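PDB 3D3U: 4-hydroxybutyrate CoA-transferase from Porphyromonas gingivalis, which probably transfers coenzyme A between acyl-CoA thioesters and carboxylates such as acetate or 4-hydroxybutyrate. Local coordinates for residues S205-K208 with D209-L213; R226-E229 with G230-D233; M246-I249 with R250-I253; Y278-V281 with N282-V286; R399-T402 with L403-A407. All blocks are in the same frame, centred on the assembly; numbering follows the deposited sequence.

Contact 1. Residues S205-K208 with D209-L213; sequences SLIK and DGDTL
A type II beta turn from K208 to D211 brings the chain round between helix 194-204 and strand 212-215, and the carboxylate of D211 reaches back across it to the residue where it begins. The backbone N of K208 donates to D211 OD1 at 2.7 Å and nearly straight (171°), although the N-H arrives from above the carboxylate plane, 56° out of it. With CG beside its own backbone N (chi1 -75°), D211 folds its acid back over the turn. The second oxygen, D211 OD2, lies alongside the root of the lysine chain, 3.1 Å from K208 CB, and beyond CG that chain runs extended away from the turn. G210 holds the third position of the turn with the positive phi expected there. The turn is the entry to an inner strand of the mixed sheet of this Rossmann-like alpha-beta domain: strand 212-215 runs parallel between 235-237 and 307-311. Where the strand starts, the contact becomes apolar. L213 CD2 meets the branch methyl I207 CG2 at 3.7 Å and the end methyl I207 CD1 at 3.8 Å, the two side chains crossing at about a right angle. I207 CG2 also touches D211 OD1, at 3.6 Å, and the isoleucine packs further on L228 and on V308 and I310 of strand 307-311.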
loop_
_atom_site.group_PDB
_atom_site.type_symbol
_atom_site.label_atom_id
_atom_site.label_comp_id
_atom_site.label_asym_id
_atom_site.label_seq_id
_atom_site.Cartn_x
_atom_site.Cartn_y
_atom_site.Cartn_z
ATOM N N SER A 205 -15.152 16.292 8.766
ATOM C CA SER A 205 -15.189 17.227 9.928
ATOM C C SER A 205 -14.008 17.176 10.871
ATOM O O SER A 205 -14.038 17.854 11.899
ATOM C CB SER A 205 -16.351 16.974 10.873
ATOM O OG SER A 205 -17.072 15.850 10.484
ATOM N N LEU A 206 -13.058 16.292 10.598
ATOM C CA LEU A 206 -11.854 16.111 11.397
ATOM C C LEU A 206 -10.677 16.636 10.627
ATOM O O LEU A 206 -9.589 16.823 11.137
ATOM C CB LEU A 206 -11.633 14.602 11.654
ATOM C CG LEU A 206 -12.790 13.872 12.360
ATOM C CD1 LEU A 206 -12.374 12.491 12.795
ATOM C CD2 LEU A 206 -13.192 14.587 13.567
ATOM N N ILE A 207 -10.902 16.872 9.366
ATOM C CA ILE A 207 -9.811 17.165 8.490
ATOM C C ILE A 207 -9.858 18.656 8.218
ATOM O O ILE A 207 -10.971 19.225 7.995
ATOM C CB ILE A 207 -9.949 16.317 7.217
ATOM C CG1 ILE A 207 -10.074 14.829 7.607
ATOM C CG2 ILE A 207 -8.758 16.544 6.339
ATOM C CD1 ILE A 207 -9.645 13.822 6.577
ATOM N N LYS A 208 -8.671 19.274 8.286
ATOM C CA LYS A 208 -8.500 20.708 8.208
ATOM C C LYS A 208 -7.905 21.118 6.819
ATOM O O LYS A 208 -7.043 20.415 6.280
ATOM C CB LYS A 208 -7.539 21.101 9.316
ATOM C CG LYS A 208 -8.188 21.563 10.611
ATOM C CD LYS A 208 -7.244 22.301 11.622
ATOM C CE LYS A 208 -7.895 22.078 12.995
ATOM N NZ LYS A 208 -7.254 22.482 14.354
ATOM N N ASP A 209 -8.269 22.262 6.245
ATOM C CA ASP A 209 -7.418 22.740 5.142
ATOM C C ASP A 209 -5.970 22.632 5.615
ATOM O O ASP A 209 -5.675 23.047 6.724
ATOM C CB ASP A 209 -7.689 24.197 4.781
ATOM C CG ASP A 209 -9.119 24.460 4.536
ATOM O OD1 ASP A 209 -9.953 23.648 4.968
ATOM O OD2 ASP A 209 -9.560 25.475 3.968
ATOM N N GLY A 210 -5.089 22.065 4.814
ATOM C CA GLY A 210 -3.657 22.059 5.093
ATOM C C GLY A 210 -3.030 20.780 5.611
ATOM O O GLY A 210 -1.846 20.800 5.988
ATOM N N ASP A 211 -3.792 19.684 5.623
ATOM C CA ASP A 211 -3.448 18.482 6.386
ATOM C C ASP A 211 -2.804 17.460 5.493
ATOM O O ASP A 211 -3.313 17.256 4.397
ATOM C CB ASP A 211 -4.715 17.807 6.877
ATOM C CG ASP A 211 -5.334 18.501 7.996
ATOM O OD1 ASP A 211 -6.285 17.945 8.596
ATOM O OD2 ASP A 211 -4.956 19.659 8.343
ATOM N N THR A 212 -1.765 16.754 5.881
ATOM C CA THR A 212 -1.202 15.978 4.843
ATOM C C THR A 212 -1.757 14.583 5.118
ATOM O O THR A 212 -1.420 13.941 6.101
ATOM C CB THR A 212 0.298 16.114 4.798
ATOM O OG1 THR A 212 0.830 15.189 5.707
ATOM C CG2 THR A 212 0.838 17.504 5.380
ATOM N N LEU A 213 -2.685 14.125 4.302
ATOM C CA LEU A 213 -3.363 12.836 4.571
ATOM C C LEU A 213 -2.712 11.560 4.274
ATOM O O LEU A 213 -1.998 11.458 3.304
ATOM C CB LEU A 213 -4.608 12.691 3.711
ATOM C CG LEU A 213 -5.583 13.848 3.659
ATOM C CD1 LEU A 213 -6.551 13.647 2.507
ATOM C CD2 LEU A 213 -6.250 14.197 4.985
#

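Contact 2. Residues R226-E229 with G230-D233; sequences RALE and GHKD
L228 and H231 are the first and last residues of a type I beta turn that overlaps an earlier one, R226 to E229, in L228 and E229. Together they carry the chain off helix 219-226 toward strand 235-237. The backbone bonds are those of the turns. H231 N donates to L228 O at 2.9 Å, from above the carbonyl plane and not on a lone pair, whereas E229 N to R226 O, at 3.4 Å, is weak.

The charged interaction lies within the first turn. R226 NH1 donates to E229 OE1 at 3.0 Å with an angle of 163°, a salt bridge in which the oxygen sits at the guanidinium edge, in its plane, and is approached nearly along its own C-O bond. E229 extends its chain beyond CG to get there. The same OE1 has a long, weak ion pair with K251 NZ, and the like charges R226 NH2 and R247 NH1, the latter on helix 243-251, come close. The carboxylate may partly offset the nearby basic groups, which would tend to favour its ionised form.

The apolar interaction is a CH-pi contact. Both side chains have CG beside the backbone N (chi1 -66° for L228), which brings the leucine branch over one face of the imidazole. L228 CD2 stands 3.8 Å from the ring centroid of H231, only 12° off the normal. On that ring the atom nearest to L228 CD2 is H231 CD2, at 3.7 Å.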
loop_
_atom_site.group_PDB
_atom_site.type_symbol
_atom_site.label_atom_id
_atom_site.label_comp_id
_atom_site.label_asym_id
_atom_site.label_seq_id
_atom_site.Cartn_x
_atom_site.Cartn_y
_atom_site.Cartn_z
ATOM N N ARG A 226 -14.147 12.480 -1.882
ATOM C CA ARG A 226 -15.389 13.161 -2.306
ATOM C C ARG A 226 -15.809 14.201 -1.290
ATOM O O ARG A 226 -16.030 15.354 -1.661
ATOM C CB ARG A 226 -16.540 12.230 -2.639
ATOM C CG ARG A 226 -16.573 11.662 -4.083
ATOM C CD ARG A 226 -16.258 12.660 -5.249
ATOM N NE ARG A 226 -16.096 11.853 -6.464
ATOM C CZ ARG A 226 -15.783 12.247 -7.734
ATOM N NH1 ARG A 226 -15.520 13.515 -8.087
ATOM N NH2 ARG A 226 -15.737 11.310 -8.674
ATOM N N ALA A 227 -15.864 13.852 0.005
ATOM C CA ALA A 227 -16.219 14.830 1.086
ATOM C C ALA A 227 -15.245 16.023 1.159
ATOM O O ALA A 227 -15.497 17.006 1.840
ATOM C CB ALA A 227 -16.306 14.097 2.463
ATOM N N LEU A 228 -14.094 15.967 0.508
ATOM C CA LEU A 228 -13.082 17.032 0.803
ATOM C C LEU A 228 -12.984 18.056 -0.358
ATOM O O LEU A 228 -12.000 18.820 -0.454
ATOM C CB LEU A 228 -11.703 16.385 1.126
ATOM C CG LEU A 228 -11.620 15.537 2.407
ATOM C CD1 LEU A 228 -10.759 14.356 2.238
ATOM C CD2 LEU A 228 -11.185 16.287 3.664
ATOM N N GLU A 229 -13.967 18.007 -1.258
ATOM C CA GLU A 229 -13.918 18.864 -2.413
ATOM C C GLU A 229 -14.034 20.372 -2.051
ATOM O O GLU A 229 -13.576 21.213 -2.823
ATOM C CB GLU A 229 -14.890 18.409 -3.549
ATOM C CG GLU A 229 -14.739 16.943 -3.992
ATOM C CD GLU A 229 -15.301 16.658 -5.370
ATOM O OE1 GLU A 229 -15.047 15.541 -5.948
ATOM O OE2 GLU A 229 -15.942 17.574 -5.904
ATOM N N GLY A 230 -14.545 20.700 -0.854
ATOM C CA GLY A 230 -14.432 22.049 -0.294
ATOM C C GLY A 230 -13.211 22.376 0.564
ATOM O O GLY A 230 -13.193 23.396 1.297
ATOM N N HIS A 231 -12.168 21.559 0.476
ATOM C CA HIS A 231 -10.924 21.796 1.219
ATOM C C HIS A 231 -9.872 22.397 0.325
ATOM O O HIS A 231 -9.999 22.382 -0.893
ATOM C CB HIS A 231 -10.446 20.514 1.946
ATOM C CG HIS A 231 -11.294 20.155 3.149
ATOM N ND1 HIS A 231 -10.868 20.338 4.445
ATOM C CD2 HIS A 231 -12.583 19.713 3.243
ATOM C CE1 HIS A 231 -11.850 20.029 5.277
ATOM N NE2 HIS A 231 -12.898 19.646 4.578
ATOM N N LYS A 232 -8.851 22.949 0.961
ATOM C CA LYS A 232 -7.760 23.666 0.336
ATOM C C LYS A 232 -6.477 23.068 0.809
ATOM O O LYS A 232 -6.452 22.444 1.873
ATOM C CB LYS A 232 -7.775 25.120 0.831
ATOM C CG LYS A 232 -9.136 25.889 0.612
ATOM C CD LYS A 232 -9.630 25.876 -0.894
ATOM C CE LYS A 232 -11.089 26.411 -1.148
ATOM N NZ LYS A 232 -11.472 25.815 -2.481
ATOM N N ASP A 233 -5.401 23.245 0.018
ATOM C CA ASP A 233 -3.968 22.841 0.361
ATOM C C ASP A 233 -3.658 21.483 0.973
ATOM O O ASP A 233 -2.803 21.406 1.803
ATOM C CB ASP A 233 -3.322 23.938 1.195
ATOM C CG ASP A 233 -3.410 25.336 0.477
ATOM O OD1 ASP A 233 -3.251 25.390 -0.797
ATOM O OD2 ASP A 233 -3.684 26.426 1.082
#

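Contact 3. Residues M246-I249 with R250-I253; sequences MRMI and RKGI
M246 and R250, one helical turn apart, lie side by side and point the same way, with M246 CG over one face of the guanidinium. That carbon sits 3.5 Å above the plane, offset toward its rim, and M246 CG is 3.6 Å from R250 NE; farther out, M246 SD lies 3.7 Å from R250 NH2. The methionine extends as far as SD, with CG anti to the backbone N (chi1 178°), while the arginine bends at chi2 and chi3 to lay its flat head alongside. The polar end of R250 has E276 as its partner, in a salt bridge with NH2.

R247 and K251 make a second pair that is also side by side, but here aliphatic carbon meets the ammonium: R247 CD is 3.9 Å from K251 NZ. The like charges R247 NE and K251 NZ are 4.7 Å apart, and R247 has a long, weak acidic partner in D222.

The regular helical bonds R250 N to M246 O and K251 N to R247 O set both pairs. At the end the pattern tightens, with G252 N donating to I249 O at 2.9 Å and G252 leaving helical geometry with positive phi. Helix 243-251 is the crossover between parallel strands 235-237 and 266-268. M246, I249 and R250 pack on F280 of helix 275-281, and R247 and M248 on L225 of helix 219-226.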
loop_
_atom_site.group_PDB
_atom_site.type_symbol
_atom_site.label_atom_id
_atom_site.label_comp_id
_atom_site.label_asym_id
_atom_site.label_seq_id
_atom_site.Cartn_x
_atom_site.Cartn_y
_atom_site.Cartn_z
ATOM N N MET A 246 -5.572 11.412 -8.090
ATOM C CA MET A 246 -5.349 12.088 -9.369
ATOM C C MET A 246 -6.344 13.193 -9.551
ATOM O O MET A 246 -6.038 14.333 -9.909
ATOM C CB MET A 246 -5.414 11.081 -10.537
ATOM C CG MET A 246 -5.250 11.685 -11.978
ATOM S SD MET A 246 -5.216 10.346 -13.132
ATOM C CE MET A 246 -6.873 9.649 -12.920
ATOM N N ARG A 247 -7.531 12.791 -9.225
ATOM C CA ARG A 247 -8.710 13.547 -9.354
ATOM C C ARG A 247 -8.577 14.870 -8.509
ATOM O O ARG A 247 -8.948 15.990 -8.924
ATOM C CB ARG A 247 -9.863 12.629 -8.840
ATOM C CG ARG A 247 -11.137 12.726 -9.646
ATOM C CD ARG A 247 -12.430 13.115 -8.848
ATOM N NE ARG A 247 -12.443 12.709 -7.425
ATOM C CZ ARG A 247 -12.667 11.483 -7.047
ATOM N NH1 ARG A 247 -12.895 10.564 -7.979
ATOM N NH2 ARG A 247 -12.654 11.164 -5.769
ATOM N N MET A 248 -8.072 14.734 -7.300
ATOM C CA MET A 248 -8.055 15.865 -6.485
ATOM C C MET A 248 -6.825 16.678 -6.795
ATOM O O MET A 248 -6.821 17.899 -6.603
ATOM C CB MET A 248 -7.965 15.390 -5.083
ATOM C CG MET A 248 -9.070 14.565 -4.720
ATOM S SD MET A 248 -10.512 15.564 -4.307
ATOM C CE MET A 248 -11.732 14.231 -4.812
ATOM N N ILE A 249 -5.751 16.022 -7.221
ATOM C CA ILE A 249 -4.597 16.772 -7.609
ATOM C C ILE A 249 -5.097 17.603 -8.742
ATOM O O ILE A 249 -4.973 18.803 -8.695
ATOM C CB ILE A 249 -3.457 15.898 -8.027
ATOM C CG1 ILE A 249 -2.955 15.139 -6.802
ATOM C CG2 ILE A 249 -2.369 16.816 -8.724
ATOM C CD1 ILE A 249 -1.938 14.070 -7.086
ATOM N N ARG A 250 -5.737 16.938 -9.692
ATOM C CA ARG A 250 -6.425 17.577 -10.804
ATOM C C ARG A 250 -7.320 18.779 -10.431
ATOM O O ARG A 250 -7.197 19.817 -11.027
ATOM C CB ARG A 250 -7.259 16.552 -11.546
ATOM C CG ARG A 250 -7.000 16.551 -12.969
ATOM C CD ARG A 250 -5.954 15.594 -13.353
ATOM N NE ARG A 250 -6.529 14.432 -13.985
ATOM C CZ ARG A 250 -6.049 13.853 -15.093
ATOM N NH1 ARG A 250 -4.955 14.350 -15.722
ATOM N NH2 ARG A 250 -6.679 12.771 -15.571
ATOM N N LYS A 251 -8.205 18.670 -9.436
ATOM C CA LYS A 251 -9.115 19.778 -9.118
ATOM C C LYS A 251 -8.363 20.883 -8.422
ATOM O O LYS A 251 -8.924 21.886 -8.137
ATOM C CB LYS A 251 -10.284 19.310 -8.240
ATOM C CG LYS A 251 -11.311 18.345 -8.885
ATOM C CD LYS A 251 -11.943 17.401 -7.821
ATOM C CE LYS A 251 -13.452 17.130 -7.965
ATOM N NZ LYS A 251 -13.807 16.749 -9.357
ATOM N N GLY A 252 -7.095 20.725 -8.103
ATOM C CA GLY A 252 -6.405 21.808 -7.336
ATOM C C GLY A 252 -6.367 21.646 -5.797
ATOM O O GLY A 252 -5.618 22.329 -5.109
ATOM N N ILE A 253 -7.154 20.722 -5.254
ATOM C CA ILE A 253 -7.167 20.437 -3.832
ATOM C C ILE A 253 -5.922 19.762 -3.274
ATOM O O ILE A 253 -5.417 20.208 -2.248
ATOM C CB ILE A 253 -8.434 19.682 -3.479
ATOM C CG1 ILE A 253 -9.643 20.518 -3.920
ATOM C CG2 ILE A 253 -8.548 19.422 -2.014
ATOM C CD1 ILE A 253 -9.662 22.113 -3.515
#

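Contact 4. Residues Y278-V281 with N282-V286; sequences YDFV and NNNPV
The side-chain amide of N284 stands over a face of the F280 ring while its two ends tie the end of helix 275-281 to an Asx turn. N284 ND2 lies 3.9 Å above the ring, offset toward the rim and closest to F280 CZ, and the ring and amide planes are 80° apart, close to perpendicular. The same nitrogen, N284 ND2, makes a weak hydrogen bond of 3.5 Å to F280 O, so that one residue offers N284 both its ring and its carbonyl. F280 CG is anti to the backbone N (chi1 174°), a torsion that brings the ring end toward N284, where one face meets ND2.

The last regular helical bond runs from N282 N to Y278 O, at 3.1 Å. N282 then leaves helical geometry, and its OD1 accepts from F162 N. Y278 OH is bonded to A185 O and G273 N. From N282 the loop leads into strand 287-289 of the mixed sheet. The Asx turn closes just before it: V286 N donates to N284 OD1 at 2.8 Å, with an angle of 162° and the donor tilted from the carbonyl plane of the N284 amide.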
loop_
_atom_site.group_PDB
_atom_site.type_symbol
_atom_site.label_atom_id
_atom_site.label_comp_id
_atom_site.label_asym_id
_atom_site.label_seq_id
_atom_site.Cartn_x
_atom_site.Cartn_y
_atom_site.Cartn_z
ATOM N N TYR A 278 -2.026 5.478 -14.641
ATOM C CA TYR A 278 -0.659 5.176 -15.127
ATOM C C TYR A 278 -0.190 6.239 -16.041
ATOM O O TYR A 278 0.872 6.842 -15.761
ATOM C CB TYR A 278 -0.496 3.780 -15.717
ATOM C CG TYR A 278 -1.006 2.725 -14.748
ATOM C CD1 TYR A 278 -0.814 2.867 -13.376
ATOM C CD2 TYR A 278 -1.726 1.614 -15.181
ATOM C CE1 TYR A 278 -1.319 1.949 -12.463
ATOM C CE2 TYR A 278 -2.232 0.668 -14.254
ATOM C CZ TYR A 278 -2.030 0.862 -12.887
ATOM O OH TYR A 278 -2.500 -0.043 -11.934
ATOM N N ASP A 279 -0.974 6.570 -17.062
ATOM C CA ASP A 279 -0.550 7.734 -17.849
ATOM C C ASP A 279 -0.373 9.058 -17.149
ATOM O O ASP A 279 0.404 9.843 -17.623
ATOM C CB ASP A 279 -1.369 8.030 -19.120
ATOM C CG ASP A 279 -1.750 6.821 -19.866
ATOM O OD1 ASP A 279 -1.098 5.791 -19.654
ATOM O OD2 ASP A 279 -2.723 6.793 -20.658
ATOM N N PHE A 280 -1.113 9.345 -16.086
ATOM C CA PHE A 280 -0.923 10.606 -15.329
ATOM C C PHE A 280 0.388 10.567 -14.523
ATOM O O PHE A 280 1.176 11.561 -14.489
ATOM C CB PHE A 280 -2.093 10.812 -14.375
ATOM C CG PHE A 280 -1.968 11.998 -13.417
ATOM C CD1 PHE A 280 -2.220 13.326 -13.850
ATOM C CD2 PHE A 280 -1.736 11.789 -12.027
ATOM C CE1 PHE A 280 -2.156 14.452 -12.941
ATOM C CE2 PHE A 280 -1.689 12.925 -11.138
ATOM C CZ PHE A 280 -1.911 14.265 -11.628
ATOM N N VAL A 281 0.655 9.448 -13.858
ATOM C CA VAL A 281 1.870 9.456 -13.025
ATOM C C VAL A 281 3.176 9.334 -13.816
ATOM O O VAL A 281 4.301 9.671 -13.332
ATOM C CB VAL A 281 1.778 8.454 -11.885
ATOM C CG1 VAL A 281 0.403 8.697 -11.154
ATOM C CG2 VAL A 281 2.028 6.974 -12.398
ATOM N N ASN A 282 3.043 8.899 -15.060
ATOM C CA ASN A 282 4.230 8.760 -15.824
ATOM C C ASN A 282 4.902 10.119 -15.945
ATOM O O ASN A 282 4.288 11.084 -16.352
ATOM C CB ASN A 282 3.863 8.165 -17.140
ATOM C CG ASN A 282 5.067 7.756 -17.937
ATOM O OD1 ASN A 282 6.186 7.686 -17.439
ATOM N ND2 ASN A 282 4.840 7.471 -19.208
ATOM N N ASN A 283 6.157 10.189 -15.497
ATOM C CA ASN A 283 7.044 11.336 -15.792
ATOM C C ASN A 283 6.394 12.539 -15.232
ATOM O O ASN A 283 6.138 13.470 -15.959
ATOM C CB ASN A 283 7.171 11.570 -17.293
ATOM C CG ASN A 283 8.355 10.909 -17.846
ATOM O OD1 ASN A 283 9.462 11.098 -17.345
ATOM N ND2 ASN A 283 8.160 10.090 -18.879
ATOM N N ASN A 284 6.048 12.512 -13.966
ATOM C CA ASN A 284 5.399 13.677 -13.457
ATOM C C ASN A 284 6.160 14.122 -12.195
ATOM O O ASN A 284 6.261 13.402 -11.218
ATOM C CB ASN A 284 3.879 13.419 -13.347
ATOM C CG ASN A 284 3.184 14.392 -12.495
ATOM O OD1 ASN A 284 3.798 15.207 -11.800
ATOM N ND2 ASN A 284 1.882 14.308 -12.499
ATOM N N PRO A 285 6.729 15.312 -12.274
ATOM C CA PRO A 285 7.573 15.851 -11.230
ATOM C C PRO A 285 6.892 15.763 -9.885
ATOM O O PRO A 285 7.496 15.606 -8.894
ATOM C CB PRO A 285 7.656 17.360 -11.593
ATOM C CG PRO A 285 7.462 17.403 -13.075
ATOM C CD PRO A 285 6.529 16.281 -13.367
ATOM N N VAL A 286 5.611 15.901 -9.831
ATOM C CA VAL A 286 5.077 16.190 -8.524
ATOM C C VAL A 286 4.720 14.897 -7.717
ATOM O O VAL A 286 4.189 14.941 -6.547
ATOM C CB VAL A 286 3.916 17.121 -8.629
ATOM C CG1 VAL A 286 2.636 16.341 -8.973
ATOM C CG2 VAL A 286 3.772 17.658 -7.327
#

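Contact 5. Residues R399-T402 with L403-A407; sequences RGAT and LRQRA
T402 N donates to Q405 OE1 at 2.9 Å, with an angle of 153° and the N-H tilted from the plane of the amide carbonyl. A side chain three residues on thus reaches back to the chain entering helix 403-413, which resembles one half of a capping box. The glutamine chain is extended beyond CG, which brings its amide up alongside T402.

T402 is held at its carbonyl as well: R406 N donates to T402 O at 3.1 Å, nearly along the C=O axis, as the bonding of the helix gets under way. The threonine hydroxyl has a further partner. R404 NE makes a weak hydrogen bond to T402 OG1, 3.0 Å long and bent to 131°, with the oxygen at the guanidinium edge and in its plane. R404 places CG between the backbone N and the carbonyl carbon, the crowded position (chi1 72°), then bends at chi2 to bring NE across to T402.

R406 also runs beside A401, though how closely the two chains approach is doubtful. A401 N lies near the guanidinium plane at its edge, and A401 O stands obliquely to it. R406 also touches R383. This surface loop joins edge strand 394-397 to the helix. A neutral side-chain amide thus satisfies the N-H of T402 ahead of the helix, while T402 O starts the helical bonding to R406 N and the threonine hydroxyl keeps a weak bond from R404.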
loop_
_atom_site.group_PDB
_atom_site.type_symbol
_atom_site.label_atom_id
_atom_site.label_comp_id
_atom_site.label_asym_id
_atom_site.label_seq_id
_atom_site.Cartn_x
_atom_site.Cartn_y
_atom_site.Cartn_z
ATOM N N ARG A 399 -9.093 9.533 21.982
ATOM C CA ARG A 399 -8.034 10.182 22.778
ATOM C C ARG A 399 -8.732 10.936 23.946
ATOM O O ARG A 399 -9.650 11.781 23.716
ATOM C CB ARG A 399 -6.997 11.068 22.018
ATOM C CG ARG A 399 -5.581 11.239 22.793
ATOM C CD ARG A 399 -5.601 11.835 24.376
ATOM N NE ARG A 399 -4.295 12.439 24.755
ATOM C CZ ARG A 399 -4.008 13.748 24.821
ATOM N NH1 ARG A 399 -4.981 14.669 24.647
ATOM N NH2 ARG A 399 -2.720 14.091 25.043
ATOM N N GLY A 400 -8.322 10.573 25.172
ATOM C CA GLY A 400 -8.795 11.214 26.367
ATOM C C GLY A 400 -10.151 10.717 26.852
ATOM O O GLY A 400 -10.943 11.501 27.378
ATOM N N ALA A 401 -10.449 9.428 26.697
ATOM C CA ALA A 401 -11.761 8.924 27.156
ATOM C C ALA A 401 -11.627 7.801 28.227
ATOM O O ALA A 401 -10.717 6.960 28.094
ATOM C CB ALA A 401 -12.608 8.475 25.916
ATOM N N THR A 402 -12.484 7.774 29.271
ATOM C CA THR A 402 -12.511 6.590 30.197
ATOM C C THR A 402 -12.959 5.315 29.522
ATOM O O THR A 402 -13.758 5.337 28.614
ATOM C CB THR A 402 -13.475 6.725 31.372
ATOM O OG1 THR A 402 -14.315 7.856 31.154
ATOM C CG2 THR A 402 -12.760 6.948 32.748
ATOM N N LEU A 403 -12.465 4.192 29.996
ATOM C CA LEU A 403 -13.177 2.967 29.783
ATOM C C LEU A 403 -14.695 3.156 29.532
ATOM O O LEU A 403 -15.162 2.693 28.507
ATOM C CB LEU A 403 -12.887 2.022 30.951
ATOM C CG LEU A 403 -11.434 1.562 30.725
ATOM C CD1 LEU A 403 -10.859 0.623 31.825
ATOM C CD2 LEU A 403 -11.386 0.938 29.368
ATOM N N ARG A 404 -15.437 3.866 30.399
ATOM C CA ARG A 404 -16.920 4.076 30.183
ATOM C C ARG A 404 -17.383 4.996 29.037
ATOM O O ARG A 404 -18.399 4.720 28.421
ATOM C CB ARG A 404 -17.693 4.509 31.448
ATOM C CG ARG A 404 -17.466 5.964 31.945
ATOM C CD ARG A 404 -16.316 6.103 32.996
ATOM N NE ARG A 404 -16.098 7.461 33.551
ATOM C CZ ARG A 404 -16.452 7.869 34.800
ATOM N NH1 ARG A 404 -17.067 7.028 35.645
ATOM N NH2 ARG A 404 -16.192 9.121 35.206
ATOM N N GLN A 405 -16.695 6.100 28.782
ATOM C CA GLN A 405 -17.049 6.951 27.631
ATOM C C GLN A 405 -16.825 6.249 26.283
ATOM O O GLN A 405 -17.741 6.222 25.426
ATOM C CB GLN A 405 -16.283 8.278 27.656
ATOM C CG GLN A 405 -16.148 8.829 29.069
ATOM C CD GLN A 405 -15.325 10.090 29.166
ATOM O OE1 GLN A 405 -14.113 10.132 28.845
ATOM N NE2 GLN A 405 -15.969 11.117 29.655
ATOM N N ARG A 406 -15.604 5.700 26.098
ATOM C CA ARG A 406 -15.176 5.017 24.873
ATOM C C ARG A 406 -16.260 3.955 24.514
ATOM O O ARG A 406 -16.766 3.903 23.379
ATOM C CB ARG A 406 -13.792 4.396 25.085
ATOM C CG ARG A 406 -12.684 5.386 25.473
ATOM C CD ARG A 406 -11.401 4.748 26.165
ATOM N NE ARG A 406 -10.422 4.181 25.238
ATOM C CZ ARG A 406 -9.499 4.919 24.634
ATOM N NH1 ARG A 406 -9.431 6.228 24.893
ATOM N NH2 ARG A 406 -8.640 4.377 23.756
ATOM N N ALA A 407 -16.647 3.167 25.526
ATOM C CA ALA A 407 -17.746 2.219 25.471
ATOM C C ALA A 407 -18.998 2.788 24.759
ATOM O O ALA A 407 -19.500 2.246 23.703
ATOM C CB ALA A 407 -18.116 1.816 26.887
#

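How the contacts relate
The five contacts follow one another along the chain; none nests in or crosses another. Contact 1 closes the turn into strand 212-215, and contact 2 the double turn after helix 219-226. These two touch where D209 and G210 meet H231 and K232, with a probable hydrogen bond from G210 N to K232 O. Contact 3 ends helix 243-251 and meets contact 2 where E229 and R226 lie against K251 and R247. Contact 4 ends helix 275-281 and touches contact 3 through F280. Contacts 1 to 4 thus run as a touching series along the mixed sheet. Contact 5, beginning helix 403-413, lies farther off, about 24 Å from contact 1 and about 45 Å from contact 4 between centres.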